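Local structure of DUF3845 domain-containing protein (Bacteroides thetaiotaomicron VPI-5482, 3GF6) at residues V41-A46 against R204-I209; F59-K64 against S81-S86. The protein is of unknown function, an all-beta bacterial lipoprotein whose family is grouped with the C1q/TNF-like beta-sandwich proteins. All coordinates share one frame; numbering follows the deposited sequence.

From the N terminus, strand 40-46 is the first of the four contact strands, and it pairs with strand 203-219 near the C terminus, so interaction 1 closes a loop of 157 residues. Within that loop strand 56-62 follows directly and pairs with strand 82-85 after only 16 intervening residues; interaction 2 is thus a short closure lying wholly within the long one, and the two do not cross. The centres of the two contacts are about 10 Å apart, and they belong to different antiparallel sheets, which meet face to face: L207 CD2 lies 3.7 Å from I61 CG2, V205 CG2 lies 3.7 Å from F59 CZ, and L42 CD2 approaches S81 O to 3.4 Å.

Interaction 1 (V41-A46 against R204-I209); sequences VLDTIA and RVRLRI. With EDO (1,2-ethanediol), chain F.
Two strands of one antiparallel sheet, 41-46 and 204-209, pair here, their axes 4.5 Å apart at closest approach and their N-to-C directions 170° apart, nearly antiparallel. L42 and L207 exchange backbone hydrogen bonds, N to O, in both directions, as do T44 and V205. D43 faces R206 as a non-hydrogen-bonded pair, but its carboxylate turns to the diagonal neighbour R204. The guanidinium presents its NE side: R204 NE reaches D43 OD1 at 2.9 Å and R204 NH2 reaches D43 OD2 at 2.6 Å, each on a syn lone pair. With the two planes 13° apart, this bidentate salt bridge fixes the rotation of both groups. R204 gets there extended, CG anti to the backbone N (chi1 180°) and the chain straight to NE. The aliphatic part of R206 lies against the same carboxylate, CG 3.6 Å from D43 CG. At the other end V41 CG2 rests on R208 CG at 3.9 Å, while R208 NH1 donates to O2 of a 1,2-ethanediol (2.8 Å), probably from the crystallisation liquor; E121 and D210 also bind this arginine. L42, T44, V205 and L207 occupy the other face, turned to the second sheet: a beta-sandwich strand pair with a largely charged outer face and a mainly apolar inner one.

Interaction 2 (F59-K64 against S81-S86); sequences FMIDLK and SKLTMS
The F59 ring carries L83 over one face, CD1 standing 3.9 Å from the centroid and 25° off the normal, displaced toward the rim above F59 CD1. The selenium of M85 (selenomethionine) comes obliquely, SE 5.3 Å from the same centroid, a Met-aromatic contact, and touches F59 CB at 4.0 Å. F59 CG sits between its backbone N and carbonyl carbon (chi1 54°), which places the ring face under L83 CD1, while L83 CD2 lies nearest F59 CB. Without the ring, as with an alanine here, L83 CD1 and the M85 selenium would probably lose their shared aromatic partner and a gap would open toward V205 and A46 of the facing sheet. I61 CD1 continues this apolar row, 3.7 Å from L83 CB. The strands, antiparallel at 150°, form part of one layer of a beta-sandwich: M60 and T84 exchange backbone hydrogen bonds both ways, while D62 N to K82 O is matched by a weak return bond from K82 N to D62 O. On the face turned from F59, D62 and K82 run side by side. D62 OD2 stays 4.1 Å from K82 NZ, beyond a salt bridge, and a water bridges them, accepting from K82 NZ at 2.8 Å and donating weakly to D62 OD2. Beyond the strand ends S81 OG accepts from K64 N (3.0 Å), and the Y40 hydroxyl is hydrogen-bonded to both S81 OG and K64 O.

Interaction 1 (V41-A46 against R204-I209)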
loop_
_atom_site.group_PDB
_atom_site.type_symbol
_atom_site.label_atom_id
_atom_site.label_comp_id
_atom_site.label_asym_id
_atom_site.label_seq_id
_atom_site.Cartn_x
_atom_site.Cartn_y
_atom_site.Cartn_z
ATOM N N VAL A 41 -4.774 -8.574 12.142
ATOM C CA VAL A 41 -5.912 -8.054 11.404
ATOM C C VAL A 41 -6.211 -6.604 11.791
ATOM O O VAL A 41 -6.479 -6.317 12.966
ATOM C CB VAL A 41 -7.134 -8.934 11.635
ATOM C CG1 VAL A 41 -8.365 -8.376 10.901
ATOM C CG2 VAL A 41 -6.849 -10.406 11.174
ATOM N N LEU A 42 -6.129 -5.685 10.822
ATOM C CA LEU A 42 -6.661 -4.339 11.012
ATOM C C LEU A 42 -8.204 -4.428 10.943
ATOM O O LEU A 42 -8.717 -5.080 10.026
ATOM C CB LEU A 42 -6.109 -3.412 9.923
ATOM C CG LEU A 42 -6.675 -2.007 9.751
ATOM C CD1 LEU A 42 -6.674 -1.167 11.069
ATOM C CD2 LEU A 42 -5.860 -1.329 8.615
ATOM N N ASP A 43 -8.942 -3.781 11.869
ATOM C CA ASP A 43 -10.418 -3.899 11.948
ATOM C C ASP A 43 -10.922 -2.505 12.396
ATOM O O ASP A 43 -10.744 -2.129 13.545
ATOM C CB ASP A 43 -10.768 -4.983 12.972
ATOM C CG ASP A 43 -12.215 -5.348 13.007
ATOM O OD1 ASP A 43 -13.042 -4.550 12.549
ATOM O OD2 ASP A 43 -12.513 -6.445 13.552
ATOM N N THR A 44 -11.491 -1.755 11.453
ATOM C CA THR A 44 -11.733 -0.309 11.587
ATOM C C THR A 44 -13.035 0.025 10.858
ATOM O O THR A 44 -13.248 -0.453 9.759
ATOM C CB THR A 44 -10.573 0.513 10.931
ATOM O OG1 THR A 44 -9.340 0.321 11.654
ATOM C CG2 THR A 44 -10.915 2.008 10.856
ATOM N N ILE A 45 -13.892 0.836 11.462
ATOM C CA ILE A 45 -15.093 1.321 10.787
ATOM C C ILE A 45 -14.695 2.467 9.859
ATOM O O ILE A 45 -14.085 3.447 10.310
ATOM C CB ILE A 45 -16.164 1.779 11.801
ATOM C CG1 ILE A 45 -16.837 0.558 12.438
ATOM C CG2 ILE A 45 -17.231 2.643 11.135
ATOM C CD1 ILE A 45 -17.668 0.878 13.660
ATOM N N ALA A 46 -14.988 2.310 8.566
ATOM C CA ALA A 46 -14.827 3.356 7.583
ATOM C C ALA A 46 -16.121 4.165 7.468
ATOM O O ALA A 46 -17.227 3.610 7.308
ATOM C CB ALA A 46 -14.412 2.782 6.240
ATOM N N ARG A 204 -17.603 -1.820 8.443
ATOM C CA ARG A 204 -16.531 -2.356 9.243
ATOM C C ARG A 204 -15.572 -3.026 8.292
ATOM O O ARG A 204 -15.890 -4.060 7.725
ATOM C CB ARG A 204 -17.093 -3.366 10.216
ATOM C CG ARG A 204 -16.057 -4.002 11.104
ATOM C CD ARG A 204 -16.556 -5.269 11.671
ATOM N NE ARG A 204 -15.541 -5.919 12.487
ATOM C CZ ARG A 204 -15.766 -7.051 13.148
ATOM N NH1 ARG A 204 -16.971 -7.631 13.129
ATOM N NH2 ARG A 204 -14.798 -7.597 13.851
ATOM N N VAL A 205 -14.388 -2.450 8.118
ATOM C CA VAL A 205 -13.419 -2.959 7.158
ATOM C C VAL A 205 -12.322 -3.768 7.874
ATOM O O VAL A 205 -11.743 -3.316 8.900
ATOM C CB VAL A 205 -12.743 -1.803 6.367
ATOM C CG1 VAL A 205 -11.673 -2.331 5.402
ATOM C CG2 VAL A 205 -13.819 -0.983 5.588
ATOM N N ARG A 206 -12.022 -4.946 7.348
ATOM C CA ARG A 206 -10.942 -5.767 7.904
ATOM C C ARG A 206 -9.859 -5.989 6.878
ATOM O O ARG A 206 -10.150 -6.167 5.694
ATOM C CB ARG A 206 -11.501 -7.094 8.432
ATOM C CG ARG A 206 -12.142 -6.931 9.801
ATOM C CD ARG A 206 -12.597 -8.200 10.403
ATOM N NE ARG A 206 -13.585 -8.844 9.573
ATOM C CZ ARG A 206 -13.958 -10.115 9.683
ATOM N NH1 ARG A 206 -13.432 -10.921 10.608
ATOM N NH2 ARG A 206 -14.866 -10.588 8.839
ATOM N N LEU A 207 -8.599 -5.908 7.313
ATOM C CA LEU A 207 -7.480 -6.188 6.453
ATOM C C LEU A 207 -6.582 -7.128 7.239
ATOM O O LEU A 207 -5.933 -6.693 8.214
ATOM C CB LEU A 207 -6.706 -4.920 6.031
ATOM C CG LEU A 207 -5.519 -5.140 5.064
ATOM C CD1 LEU A 207 -6.105 -5.573 3.685
ATOM C CD2 LEU A 207 -4.625 -3.929 4.913
ATOM N N ARG A 208 -6.535 -8.387 6.812
ATOM C CA ARG A 208 -5.536 -9.347 7.350
ATOM C C ARG A 208 -4.206 -9.209 6.639
ATOM O O ARG A 208 -4.144 -9.208 5.408
ATOM C CB ARG A 208 -6.029 -10.776 7.275
ATOM C CG ARG A 208 -5.059 -11.763 7.941
ATOM C CD ARG A 208 -5.535 -13.186 7.885
ATOM N NE ARG A 208 -5.668 -13.697 6.532
ATOM C CZ ARG A 208 -6.818 -13.891 5.875
ATOM N NH1 ARG A 208 -7.996 -13.594 6.424
ATOM N NH2 ARG A 208 -6.784 -14.386 4.642
ATOM N N ILE A 209 -3.128 -9.048 7.415
ATOM C CA ILE A 209 -1.768 -9.065 6.880
ATOM C C ILE A 209 -1.187 -10.382 7.407
ATOM O O ILE A 209 -1.088 -10.596 8.645
ATOM C CB ILE A 209 -0.927 -7.882 7.361
ATOM C CG1 ILE A 209 -1.530 -6.567 6.851
ATOM C CG2 ILE A 209 0.570 -8.070 6.976
ATOM C CD1 ILE A 209 -1.533 -6.395 5.275
HETATM C C1 EDO F . -11.197 -12.787 8.660
HETATM O O1 EDO F . -10.873 -13.693 7.588
HETATM C C2 EDO F . -10.006 -11.873 8.915
HETATM O O2 EDO F . -8.784 -12.633 8.985
#

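Interaction 2 (F59-K64 against S81-S86)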
loop_
_atom_site.group_PDB
_atom_site.type_symbol
_atom_site.label_atom_id
_atom_site.label_comp_id
_atom_site.label_asym_id
_atom_site.label_seq_id
_atom_site.Cartn_x
_atom_site.Cartn_y
_atom_site.Cartn_z
ATOM N N PHE A 59 -10.640 5.173 0.920
ATOM C CA PHE A 59 -9.635 5.168 1.985
ATOM C C PHE A 59 -8.370 4.511 1.573
ATOM O O PHE A 59 -8.338 3.797 0.557
ATOM C CB PHE A 59 -10.168 4.551 3.297
ATOM C CG PHE A 59 -10.744 3.185 3.146
ATOM C CD1 PHE A 59 -9.943 2.043 3.149
ATOM C CD2 PHE A 59 -12.097 3.027 2.985
ATOM C CE1 PHE A 59 -10.542 0.767 2.960
ATOM C CE2 PHE A 59 -12.671 1.771 2.824
ATOM C CZ PHE A 59 -11.894 0.652 2.834
HETATM N N MSE A 60 -7.298 4.797 2.324
HETATM C CA MSE A 60 -6.044 4.188 2.036
HETATM C C MSE A 60 -5.459 3.527 3.281
HETATM O O MSE A 60 -5.871 3.805 4.409
HETATM C CB MSE A 60 -5.060 5.189 1.397
HETATM C CG MSE A 60 -4.699 6.258 2.289
HETATM SE SE MSE A 60 -3.031 5.901 3.260
HETATM C CE MSE A 60 -3.043 7.771 3.794
ATOM N N ILE A 61 -4.524 2.617 3.014
ATOM C CA ILE A 61 -3.898 1.828 4.068
ATOM C C ILE A 61 -2.411 2.160 4.074
ATOM O O ILE A 61 -1.706 2.113 3.034
ATOM C CB ILE A 61 -4.070 0.305 3.854
ATOM C CG1 ILE A 61 -5.537 -0.076 3.696
ATOM C CG2 ILE A 61 -3.378 -0.485 5.018
ATOM C CD1 ILE A 61 -6.405 0.308 4.864
ATOM N N ASP A 62 -1.906 2.513 5.257
ATOM C CA ASP A 62 -0.451 2.599 5.478
ATOM C C ASP A 62 -0.010 1.179 5.801
ATOM O O ASP A 62 -0.432 0.607 6.810
ATOM C CB ASP A 62 -0.084 3.516 6.657
ATOM C CG ASP A 62 -0.271 5.009 6.341
ATOM O OD1 ASP A 62 -0.582 5.401 5.204
ATOM O OD2 ASP A 62 -0.135 5.814 7.269
ATOM N N LEU A 63 0.845 0.610 4.960
ATOM C CA LEU A 63 1.217 -0.806 5.072
ATOM C C LEU A 63 2.426 -0.964 5.983
ATOM O O LEU A 63 3.479 -0.350 5.765
ATOM C CB LEU A 63 1.526 -1.396 3.709
ATOM C CG LEU A 63 0.285 -1.579 2.814
ATOM C CD1 LEU A 63 0.821 -1.835 1.396
ATOM C CD2 LEU A 63 -0.601 -2.696 3.294
ATOM N N LYS A 64 2.264 -1.784 7.012
ATOM C CA LYS A 64 3.295 -1.945 8.027
ATOM C C LYS A 64 3.419 -3.418 8.423
ATOM O O LYS A 64 2.463 -4.172 8.279
ATOM C CB LYS A 64 2.959 -1.109 9.279
ATOM C CG LYS A 64 2.872 0.381 8.998
ATOM C CD LYS A 64 2.621 1.201 10.273
ATOM C CE LYS A 64 2.409 2.649 9.857
ATOM N NZ LYS A 64 2.216 3.555 10.998
ATOM N N SER A 81 -0.615 -1.899 10.246
ATOM C CA SER A 81 -1.287 -1.167 9.172
ATOM C C SER A 81 -2.510 -0.422 9.708
ATOM O O SER A 81 -3.162 -0.860 10.664
ATOM C CB SER A 81 -1.695 -2.150 8.061
ATOM O OG SER A 81 -0.551 -2.757 7.487
ATOM N N LYS A 82 -2.805 0.725 9.117
ATOM C CA LYS A 82 -3.916 1.533 9.534
ATOM C C LYS A 82 -4.623 2.150 8.314
ATOM O O LYS A 82 -4.047 2.287 7.239
ATOM C CB LYS A 82 -3.445 2.608 10.490
ATOM C CG LYS A 82 -2.593 3.622 9.858
ATOM C CD LYS A 82 -2.216 4.733 10.866
ATOM C CE LYS A 82 -1.347 5.759 10.198
ATOM N NZ LYS A 82 -0.928 6.840 11.168
ATOM N N LEU A 83 -5.857 2.526 8.527
ATOM C CA LEU A 83 -6.771 3.008 7.496
ATOM C C LEU A 83 -7.085 4.484 7.736
ATOM O O LEU A 83 -7.438 4.894 8.864
ATOM C CB LEU A 83 -8.061 2.196 7.607
ATOM C CG LEU A 83 -9.253 2.436 6.680
ATOM C CD1 LEU A 83 -10.097 1.176 6.579
ATOM C CD2 LEU A 83 -10.127 3.701 7.042
ATOM N N THR A 84 -7.060 5.248 6.665
ATOM C CA THR A 84 -7.283 6.682 6.705
ATOM C C THR A 84 -8.278 7.026 5.625
ATOM O O THR A 84 -8.048 6.692 4.482
ATOM C CB THR A 84 -5.961 7.458 6.414
ATOM O OG1 THR A 84 -4.992 7.153 7.417
ATOM C CG2 THR A 84 -6.221 8.989 6.446
HETATM N N MSE A 85 -9.363 7.729 5.984
HETATM C CA MSE A 85 -10.293 8.233 4.980
HETATM C C MSE A 85 -9.727 9.328 4.077
HETATM O O MSE A 85 -8.885 10.136 4.494
HETATM C CB MSE A 85 -11.517 8.812 5.655
HETATM C CG MSE A 85 -12.292 7.841 6.557
HETATM SE SE MSE A 85 -12.917 6.223 5.700
HETATM C CE MSE A 85 -14.041 7.034 4.313
ATOM N N SER A 86 -10.240 9.359 2.844
ATOM C CA SER A 86 -9.961 10.461 1.928
ATOM C C SER A 86 -10.596 11.725 2.450
ATOM O O SER A 86 -11.330 11.721 3.459
ATOM C CB SER A 86 -10.472 10.168 0.519
ATOM O OG SER A 86 -11.857 10.363 0.411
HETATM O O HOH W 1 0.718 8.271 9.358
#